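Local coordinates for protein Xaa-Pro dipeptidase (Pyrococcus horikoshii, PDB 1WY2) that probably splits dipeptides that carry proline at the C-terminal position, as a homodimeric metallopeptidase that binds two cobalt ions per subunit, at residues Tyr44-Glu58 against Ile70-Ala84. Residues are numbered along the deposited sequence; the frame is centred on the assembly and turned at random.
Sequences YILITGESATLYVPE and IPVEKFKKMDEFYKA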
ATOM      1  N   TYR A  44      15.311  -7.312   6.599  1.00 26.18           N
ATOM      2  CA  TYR A  44      15.673  -8.477   5.804  1.00 26.12           C
ATOM      3  C   TYR A  44      16.088  -9.640   6.688  1.00 24.49           C
ATOM      4  O   TYR A  44      16.994  -9.505   7.507  1.00 23.86           O
ATOM      5  CB  TYR A  44      16.836  -8.153   4.861  1.00 28.47           C
ATOM      6  CG  TYR A  44      16.658  -6.879   4.069  1.00 32.12           C
ATOM      7  CD1 TYR A  44      17.081  -5.653   4.581  1.00 35.24           C
ATOM      8  CD2 TYR A  44      16.050  -6.896   2.816  1.00 33.79           C
ATOM      9  CE1 TYR A  44      16.903  -4.474   3.862  1.00 36.87           C
ATOM     10  CE2 TYR A  44      15.866  -5.724   2.090  1.00 35.85           C
ATOM     11  CZ  TYR A  44      16.295  -4.517   2.618  1.00 37.52           C
ATOM     12  OH  TYR A  44      16.117  -3.353   1.904  1.00 39.03           O
ATOM     13  N   ILE A  45      15.423 -10.779   6.525  1.00 21.53           N
ATOM     14  CA  ILE A  45      15.776 -11.962   7.298  1.00 20.33           C
ATOM     15  C   ILE A  45      16.648 -12.858   6.430  1.00 18.81           C
ATOM     16  O   ILE A  45      16.291 -13.171   5.292  1.00 18.38           O
ATOM     17  CB  ILE A  45      14.535 -12.780   7.717  1.00 18.61           C
ATOM     18  CG1 ILE A  45      13.579 -11.914   8.540  1.00 17.79           C
ATOM     19  CG2 ILE A  45      14.975 -13.996   8.539  1.00 19.20           C
ATOM     20  CD1 ILE A  45      12.314 -12.635   8.962  1.00 19.42           C
ATOM     21  N   LEU A  46      17.806 -13.249   6.955  1.00 18.97           N
ATOM     22  CA  LEU A  46      18.701 -14.136   6.224  1.00 19.41           C
ATOM     23  C   LEU A  46      18.735 -15.460   6.977  1.00 18.84           C
ATOM     24  O   LEU A  46      19.104 -15.505   8.152  1.00 19.42           O
ATOM     25  CB  LEU A  46      20.114 -13.548   6.142  1.00 20.97           C
ATOM     26  CG  LEU A  46      21.115 -14.375   5.329  1.00 24.64           C
ATOM     27  CD1 LEU A  46      20.631 -14.505   3.891  1.00 27.09           C
ATOM     28  CD2 LEU A  46      22.483 -13.712   5.373  1.00 27.52           C
ATOM     29  N   ILE A  47      18.344 -16.530   6.297  1.00 18.19           N
ATOM     30  CA  ILE A  47      18.317 -17.857   6.900  1.00 17.90           C
ATOM     31  C   ILE A  47      19.363 -18.774   6.277  1.00 18.81           C
ATOM     32  O   ILE A  47      19.437 -18.905   5.052  1.00 17.86           O
ATOM     33  CB  ILE A  47      16.925 -18.510   6.722  1.00 18.15           C
ATOM     34  CG1 ILE A  47      15.863 -17.675   7.444  1.00 17.94           C
ATOM     35  CG2 ILE A  47      16.937 -19.933   7.268  1.00 19.30           C
ATOM     36  CD1 ILE A  47      14.433 -18.065   7.109  1.00 19.10           C
ATOM     37  N   THR A  48      20.185 -19.388   7.126  1.00 18.73           N
ATOM     38  CA  THR A  48      21.197 -20.334   6.666  1.00 19.80           C
ATOM     39  C   THR A  48      20.873 -21.661   7.343  1.00 20.07           C
ATOM     40  O   THR A  48      19.936 -21.740   8.135  1.00 20.42           O
ATOM     41  CB  THR A  48      22.635 -19.907   7.052  1.00 20.94           C
ATOM     42  OG1 THR A  48      22.782 -19.931   8.476  1.00 22.38           O
ATOM     43  CG2 THR A  48      22.932 -18.518   6.533  1.00 22.82           C
ATOM     44  N   GLY A  49      21.642 -22.700   7.043  1.00 20.15           N
ATOM     45  CA  GLY A  49      21.366 -23.999   7.633  1.00 22.10           C
ATOM     46  C   GLY A  49      21.400 -24.075   9.149  1.00 21.50           C
ATOM     47  O   GLY A  49      20.770 -24.953   9.740  1.00 21.59           O
ATOM     48  N   GLU A  50      22.117 -23.156   9.788  1.00 20.81           N
ATOM     49  CA  GLU A  50      22.231 -23.182  11.243  1.00 20.01           C
ATOM     50  C   GLU A  50      21.945 -21.851  11.926  1.00 19.74           C
ATOM     51  O   GLU A  50      22.184 -21.708  13.126  1.00 20.07           O
ATOM     52  CB  GLU A  50      23.638 -23.654  11.633  1.00 20.12           C
ATOM     53  CG  GLU A  50      23.976 -25.061  11.151  1.00 22.31           C
ATOM     54  CD  GLU A  50      25.410 -25.461  11.473  1.00 21.56           C
ATOM     55  OE1 GLU A  50      26.102 -24.697  12.177  1.00 23.75           O
ATOM     56  OE2 GLU A  50      25.842 -26.542  11.025  1.00 22.56           O
ATOM     57  N   SER A  51      21.421 -20.878  11.181  1.00 19.30           N
ATOM     58  CA  SER A  51      21.145 -19.575  11.773  1.00 19.09           C
ATOM     59  C   SER A  51      20.055 -18.787  11.055  1.00 19.85           C
ATOM     60  O   SER A  51      19.745 -19.038   9.893  1.00 18.48           O
ATOM     61  CB  SER A  51      22.421 -18.729  11.791  1.00 21.72           C
ATOM     62  OG  SER A  51      22.743 -18.259  10.488  1.00 24.11           O
ATOM     63  N   ALA A  52      19.481 -17.827  11.772  1.00 20.01           N
ATOM     64  CA  ALA A  52      18.453 -16.952  11.218  1.00 21.34           C
ATOM     65  C   ALA A  52      18.702 -15.583  11.836  1.00 21.57           C
ATOM     66  O   ALA A  52      18.723 -15.446  13.058  1.00 23.23           O
ATOM     67  CB  ALA A  52      17.062 -17.460  11.584  1.00 22.01           C
ATOM     68  N   THR A  53      18.900 -14.575  10.992  1.00 20.24           N
ATOM     69  CA  THR A  53      19.176 -13.225  11.472  1.00 21.13           C
ATOM     70  C   THR A  53      18.310 -12.175  10.788  1.00 21.20           C
ATOM     71  O   THR A  53      18.076 -12.239   9.584  1.00 21.39           O
ATOM     72  CB  THR A  53      20.653 -12.847  11.221  1.00 22.49           C
ATOM     73  OG1 THR A  53      21.508 -13.851  11.781  1.00 24.46           O
ATOM     74  CG2 THR A  53      20.977 -11.502  11.860  1.00 23.39           C
ATOM     75  N   LEU A  54      17.843 -11.207  11.564  1.00 20.53           N
ATOM     76  CA  LEU A  54      17.029 -10.124  11.022  1.00 21.40           C
ATOM     77  C   LEU A  54      17.897  -8.872  10.954  1.00 22.36           C
ATOM     78  O   LEU A  54      18.314  -8.346  11.983  1.00 23.53           O
ATOM     79  CB  LEU A  54      15.814  -9.862  11.916  1.00 21.89           C
ATOM     80  CG  LEU A  54      14.989  -8.616  11.574  1.00 22.25           C
ATOM     81  CD1 LEU A  54      14.403  -8.743  10.173  1.00 23.17           C
ATOM     82  CD2 LEU A  54      13.888  -8.436  12.602  1.00 23.61           C
ATOM     83  N   TYR A  55      18.181  -8.413   9.738  1.00 23.21           N
ATOM     84  CA  TYR A  55      18.989  -7.211   9.543  1.00 24.44           C
ATOM     85  C   TYR A  55      18.074  -6.022   9.309  1.00 25.83           C
ATOM     86  O   TYR A  55      17.161  -6.092   8.486  1.00 25.18           O
ATOM     87  CB  TYR A  55      19.917  -7.364   8.336  1.00 24.99           C
ATOM     88  CG  TYR A  55      20.955  -8.447   8.476  1.00 26.00           C
ATOM     89  CD1 TYR A  55      20.654  -9.775   8.179  1.00 26.38           C
ATOM     90  CD2 TYR A  55      22.246  -8.144   8.911  1.00 26.80           C
ATOM     91  CE1 TYR A  55      21.617 -10.778   8.310  1.00 26.96           C
ATOM     92  CE2 TYR A  55      23.212  -9.134   9.046  1.00 27.28           C
ATOM     93  CZ  TYR A  55      22.892 -10.447   8.743  1.00 27.43           C
ATOM     94  OH  TYR A  55      23.858 -11.420   8.854  1.00 29.21           O
ATOM     95  N   VAL A  56      18.316  -4.930  10.025  1.00 26.83           N
ATOM     96  CA  VAL A  56      17.490  -3.738   9.874  1.00 29.86           C
ATOM     97  C   VAL A  56      18.310  -2.456   9.940  1.00 33.16           C
ATOM     98  O   VAL A  56      19.424  -2.445  10.469  1.00 32.12           O
ATOM     99  CB  VAL A  56      16.407  -3.664  10.973  1.00 29.16           C
ATOM    100  CG1 VAL A  56      15.485  -4.870  10.887  1.00 28.75           C
ATOM    101  CG2 VAL A  56      17.062  -3.594  12.340  1.00 29.65           C
ATOM    102  N   PRO A  57      17.774  -1.360   9.379  1.00 35.43           N
ATOM    103  CA  PRO A  57      18.472  -0.072   9.396  1.00 37.63           C
ATOM    104  C   PRO A  57      18.505   0.436  10.837  1.00 38.59           C
ATOM    105  O   PRO A  57      17.718  -0.012  11.671  1.00 38.03           O
ATOM    106  CB  PRO A  57      17.597   0.807   8.502  1.00 37.40           C
ATOM    107  CG  PRO A  57      16.976  -0.176   7.554  1.00 38.04           C
ATOM    108  CD  PRO A  57      16.607  -1.311   8.480  1.00 36.69           C
ATOM    109  N   GLU A  58      19.404   1.369  11.129  1.00 40.63           N
ATOM    110  CA  GLU A  58      19.517   1.915  12.477  1.00 42.80           C
ATOM    111  C   GLU A  58      18.190   2.448  13.016  1.00 43.31           C
ATOM    112  O   GLU A  58      17.870   2.263  14.190  1.00 43.55           O
ATOM    113  CB  GLU A  58      20.567   3.028  12.509  1.00 44.82           C
ATOM    114  CG  GLU A  58      21.966   2.561  12.143  1.00 47.94           C
ATOM    115  CD  GLU A  58      23.000   3.665  12.252  1.00 49.63           C
ATOM    116  OE1 GLU A  58      22.890   4.666  11.513  1.00 50.46           O
ATOM    117  OE2 GLU A  58      23.926   3.530  13.081  1.00 51.73           O
ATOM    118  N   ILE A  70      14.009 -13.573  16.672  1.00 24.94           N
ATOM    119  CA  ILE A  70      15.283 -14.038  16.130  1.00 26.27           C
ATOM    120  C   ILE A  70      16.309 -12.916  16.291  1.00 25.17           C
ATOM    121  O   ILE A  70      15.948 -11.744  16.346  1.00 26.59           O
ATOM    122  CB  ILE A  70      15.178 -14.430  14.632  1.00 29.04           C
ATOM    123  CG1 ILE A  70      14.814 -13.214  13.783  1.00 28.33           C
ATOM    124  CG2 ILE A  70      14.137 -15.527  14.455  1.00 29.70           C
ATOM    125  CD1 ILE A  70      14.885 -13.483  12.289  1.00 30.01           C
ATOM    126  N   PRO A  71      17.603 -13.263  16.378  1.00 25.21           N
ATOM    127  CA  PRO A  71      18.684 -12.283  16.538  1.00 25.09           C
ATOM    128  C   PRO A  71      18.596 -11.124  15.553  1.00 25.89           C
ATOM    129  O   PRO A  71      18.419 -11.335  14.353  1.00 24.27           O
ATOM    130  CB  PRO A  71      19.938 -13.122  16.329  1.00 25.20           C
ATOM    131  CG  PRO A  71      19.537 -14.442  16.899  1.00 25.94           C
ATOM    132  CD  PRO A  71      18.145 -14.633  16.344  1.00 25.62           C
ATOM    133  N   VAL A  72      18.731  -9.904  16.066  1.00 26.26           N
ATOM    134  CA  VAL A  72      18.661  -8.711  15.230  1.00 27.77           C
ATOM    135  C   VAL A  72      20.020  -8.038  15.081  1.00 29.55           C
ATOM    136  O   VAL A  72      20.732  -7.831  16.064  1.00 28.66           O
ATOM    137  CB  VAL A  72      17.675  -7.677  15.817  1.00 27.90           C
ATOM    138  CG1 VAL A  72      17.559  -6.479  14.881  1.00 28.05           C
ATOM    139  CG2 VAL A  72      16.317  -8.318  16.041  1.00 29.01           C
ATOM    140  N   GLU A  73      20.372  -7.714  13.840  1.00 30.74           N
ATOM    141  CA  GLU A  73      21.627  -7.039  13.519  1.00 33.56           C
ATOM    142  C   GLU A  73      21.291  -5.755  12.772  1.00 35.12           C
ATOM    143  O   GLU A  73      20.466  -5.761  11.858  1.00 33.49           O
ATOM    144  CB  GLU A  73      22.505  -7.922  12.627  1.00 36.07           C
ATOM    145  CG  GLU A  73      23.177  -9.084  13.339  1.00 40.06           C
ATOM    146  CD  GLU A  73      24.258  -8.628  14.296  1.00 43.22           C
ATOM    147  OE1 GLU A  73      25.180  -7.911  13.850  1.00 45.10           O
ATOM    148  OE2 GLU A  73      24.190  -8.985  15.491  1.00 44.73           O
ATOM    149  N   LYS A  74      21.919  -4.651  13.159  1.00 37.05           N
ATOM    150  CA  LYS A  74      21.656  -3.384  12.492  1.00 40.04           C
ATOM    151  C   LYS A  74      22.808  -3.009  11.574  1.00 40.59           C
ATOM    152  O   LYS A  74      23.947  -3.428  11.787  1.00 40.40           O
ATOM    153  CB  LYS A  74      21.423  -2.266  13.516  1.00 41.73           C
ATOM    154  CG  LYS A  74      22.632  -1.907  14.372  1.00 44.90           C
ATOM    155  CD  LYS A  74      22.950  -2.980  15.400  1.00 47.58           C
ATOM    156  CE  LYS A  74      24.069  -2.528  16.334  1.00 49.49           C
ATOM    157  NZ  LYS A  74      24.338  -3.519  17.415  1.00 50.16           N
ATOM    158  N   PHE A  75      22.499  -2.232  10.544  1.00 41.49           N
ATOM    159  CA  PHE A  75      23.504  -1.778   9.593  1.00 42.79           C
ATOM    160  C   PHE A  75      23.260  -0.310   9.269  1.00 43.63           C
ATOM    161  O   PHE A  75      22.123   0.160   9.306  1.00 42.76           O
ATOM    162  CB  PHE A  75      23.460  -2.630   8.315  1.00 42.25           C
ATOM    163  CG  PHE A  75      22.148  -2.571   7.579  1.00 41.73           C
ATOM    164  CD1 PHE A  75      21.832  -1.481   6.772  1.00 41.68           C
ATOM    165  CD2 PHE A  75      21.227  -3.609   7.693  1.00 41.54           C
ATOM    166  CE1 PHE A  75      20.619  -1.426   6.088  1.00 41.70           C
ATOM    167  CE2 PHE A  75      20.013  -3.565   7.013  1.00 41.60           C
ATOM    168  CZ  PHE A  75      19.709  -2.470   6.209  1.00 42.03           C
ATOM    169  N   LYS A  76      24.334   0.412   8.969  1.00 45.04           N
ATOM    170  CA  LYS A  76      24.231   1.829   8.648  1.00 46.72           C
ATOM    171  C   LYS A  76      24.064   2.029   7.148  1.00 47.34           C
ATOM    172  O   LYS A  76      23.334   2.914   6.706  1.00 48.33           O
ATOM    173  CB  LYS A  76      25.478   2.571   9.134  1.00 47.60           C
ATOM    174  CG  LYS A  76      25.733   2.438  10.627  1.00 49.14           C
ATOM    175  CD  LYS A  76      26.990   3.190  11.040  1.00 50.37           C
ATOM    176  CE  LYS A  76      27.253   3.059  12.531  1.00 50.79           C
ATOM    177  NZ  LYS A  76      28.514   3.742  12.933  1.00 51.86           N
ATOM    178  N   LYS A  77      24.744   1.195   6.367  1.00 48.24           N
ATOM    179  CA  LYS A  77      24.672   1.278   4.915  1.00 48.87           C
ATOM    180  C   LYS A  77      24.441  -0.111   4.327  1.00 48.34           C
ATOM    181  O   LYS A  77      24.919  -1.110   4.866  1.00 47.91           O
ATOM    182  CB  LYS A  77      25.967   1.882   4.364  1.00 49.88           C
ATOM    183  CG  LYS A  77      25.933   2.199   2.877  1.00 51.78           C
ATOM    184  CD  LYS A  77      27.208   2.915   2.432  1.00 52.56           C
ATOM    185  CE  LYS A  77      27.351   4.276   3.104  1.00 52.85           C
ATOM    186  NZ  LYS A  77      26.217   5.188   2.769  1.00 53.94           N
ATOM    187  N   MET A  78      23.701  -0.170   3.224  1.00 47.58           N
ATOM    188  CA  MET A  78      23.397  -1.437   2.570  1.00 47.17           C
ATOM    189  C   MET A  78      24.630  -2.280   2.274  1.00 47.07           C
ATOM    190  O   MET A  78      24.553  -3.509   2.259  1.00 47.08           O
ATOM    191  CB  MET A  78      22.623  -1.191   1.275  1.00 46.82           C
ATOM    192  CG  MET A  78      21.142  -0.918   1.483  1.00 46.72           C
ATOM    193  SD  MET A  78      20.305  -2.320   2.258  1.00 46.70           S
ATOM    194  CE  MET A  78      20.069  -3.395   0.852  1.00 45.70           C
ATOM    195  N   ASP A  79      25.763  -1.628   2.034  1.00 46.77           N
ATOM    196  CA  ASP A  79      26.994  -2.354   1.743  1.00 46.61           C
ATOM    197  C   ASP A  79      27.309  -3.332   2.867  1.00 45.65           C
ATOM    198  O   ASP A  79      27.891  -4.392   2.637  1.00 45.08           O
ATOM    199  CB  ASP A  79      28.160  -1.381   1.555  1.00 48.54           C
ATOM    200  CG  ASP A  79      27.957  -0.452   0.374  1.00 49.44           C
ATOM    201  OD1 ASP A  79      27.733  -0.953  -0.749  1.00 50.42           O
ATOM    202  OD2 ASP A  79      28.025   0.779   0.567  1.00 51.07           O
ATOM    203  N   GLU A  80      26.916  -2.968   4.085  1.00 44.62           N
ATOM    204  CA  GLU A  80      27.141  -3.810   5.252  1.00 44.33           C
ATOM    205  C   GLU A  80      26.274  -5.060   5.139  1.00 42.99           C
ATOM    206  O   GLU A  80      26.687  -6.157   5.522  1.00 42.78           O
ATOM    207  CB  GLU A  80      26.782  -3.049   6.528  1.00 45.91           C
ATOM    208  CG  GLU A  80      27.601  -1.789   6.752  1.00 48.28           C
ATOM    209  CD  GLU A  80      27.124  -0.996   7.953  1.00 48.94           C
ATOM    210  OE1 GLU A  80      27.086  -1.561   9.068  1.00 49.84           O
ATOM    211  OE2 GLU A  80      26.785   0.192   7.781  1.00 50.09           O
ATOM    212  N   PHE A  81      25.069  -4.881   4.609  1.00 41.64           N
ATOM    213  CA  PHE A  81      24.136  -5.986   4.430  1.00 39.65           C
ATOM    214  C   PHE A  81      24.664  -6.951   3.375  1.00 39.57           C
ATOM    215  O   PHE A  81      24.748  -8.157   3.605  1.00 39.14           O
ATOM    216  CB  PHE A  81      22.761  -5.459   3.999  1.00 38.55           C
ATOM    217  CG  PHE A  81      21.777  -6.546   3.663  1.00 36.87           C
ATOM    218  CD1 PHE A  81      21.310  -7.409   4.650  1.00 35.86           C
ATOM    219  CD2 PHE A  81      21.344  -6.729   2.354  1.00 36.86           C
ATOM    220  CE1 PHE A  81      20.427  -8.442   4.336  1.00 35.52           C
ATOM    221  CE2 PHE A  81      20.461  -7.760   2.030  1.00 35.10           C
ATOM    222  CZ  PHE A  81      20.004  -8.617   3.023  1.00 34.61           C
ATOM    223  N   TYR A  82      25.027  -6.410   2.215  1.00 39.05           N
ATOM    224  CA  TYR A  82      25.541  -7.228   1.123  1.00 39.42           C
ATOM    225  C   TYR A  82      26.793  -7.997   1.515  1.00 39.35           C
ATOM    226  O   TYR A  82      27.034  -9.096   1.016  1.00 39.36           O
ATOM    227  CB  TYR A  82      25.826  -6.352  -0.099  1.00 39.98           C
ATOM    228  CG  TYR A  82      24.585  -5.715  -0.679  1.00 40.45           C
ATOM    229  CD1 TYR A  82      23.517  -6.500  -1.112  1.00 40.38           C
ATOM    230  CD2 TYR A  82      24.469  -4.329  -0.782  1.00 41.34           C
ATOM    231  CE1 TYR A  82      22.361  -5.923  -1.630  1.00 40.54           C
ATOM    232  CE2 TYR A  82      23.314  -3.740  -1.300  1.00 41.41           C
ATOM    233  CZ  TYR A  82      22.266  -4.544  -1.722  1.00 41.07           C
ATOM    234  OH  TYR A  82      21.119  -3.976  -2.230  1.00 42.01           O
ATOM    235  N   LYS A  83      27.592  -7.422   2.408  1.00 40.03           N
ATOM    236  CA  LYS A  83      28.812  -8.081   2.851  1.00 41.06           C
ATOM    237  C   LYS A  83      28.460  -9.362   3.602  1.00 40.04           C
ATOM    238  O   LYS A  83      29.164 -10.366   3.507  1.00 40.12           O
ATOM    239  CB  LYS A  83      29.624  -7.152   3.757  1.00 42.90           C
ATOM    240  CG  LYS A  83      30.962  -7.736   4.183  1.00 45.60           C
ATOM    241  CD  LYS A  83      31.815  -6.712   4.909  1.00 47.92           C
ATOM    242  CE  LYS A  83      33.185  -7.281   5.244  1.00 49.17           C
ATOM    243  NZ  LYS A  83      34.064  -6.267   5.887  1.00 52.00           N
ATOM    244  N   ALA A  84      27.358  -9.320   4.345  1.00 40.01           N
ATOM    245  CA  ALA A  84      26.902 -10.472   5.110  1.00 39.10           C
ATOM    246  C   ALA A  84      26.464 -11.597   4.175  1.00 39.61           C
ATOM    247  O   ALA A  84      26.520 -12.775   4.531  1.00 39.15           O
ATOM    248  CB  ALA A  84      25.747 -10.067   6.017  1.00 39.80           C
TER
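Y55, on strand 51-57, touches E73 of the neighbouring strand 72-75 and F81 and A84 of helix 78-85. Y55 and E73 put their side chains on the same face of the sheet; with Y55 CG anti to the carbonyl carbon (chi1 -64°), the ring lies beside E73 and reaches toward A84. Followed outward, Y55 CB meets F81 CD1 at 3.9 Å and F75 CE2 at 4.0 Å. CG and CD1 lie against F81, whose flat ring can offer its edge in an offset edge-to-face pair, planes 73° apart, while Y55 CD2 runs beside E73 CB at 3.7 Å. At the tip, Y55 OH lies 3.7 Å from A84 CB, a small methyl where a longer side chain would probably collide. Cutting Y55 back to an alanine is likely to leave the edge of F81 without its aromatic face and to open a gap beside A84 CB and E73 CB.

F81 CE1 also lies 3.6 Å from Y44 CB, and the three rings form an aromatic cluster. The F75 ring lies against the V56-P57 end of strand 51-57, where P57 CA makes a CH-pi contact over its face; proline suits this place because it offers C-H groups and needs no N-H partner. On the sheet face of L54, V56 and V72, the apolar I70 is long enough for CD1 to touch both I45 CG2 and L54 CB, each at 3.8 Å.

Between the backbones, parallel pairing runs from L54 N to P71 O (2.9 Å, nearly straight at 177°) through E73 N to L54 O, V56 N to E73 O and F75 N to V56 O. Strands 51-57 and 72-75 belong to a beta-alpha-beta crossover in the creatinase/prolidase N-terminal domain: connecting helix 58-67 packs on V56 and V72, whereas helix 78-85 lies over the Y55 face, flanked by helix 99-108.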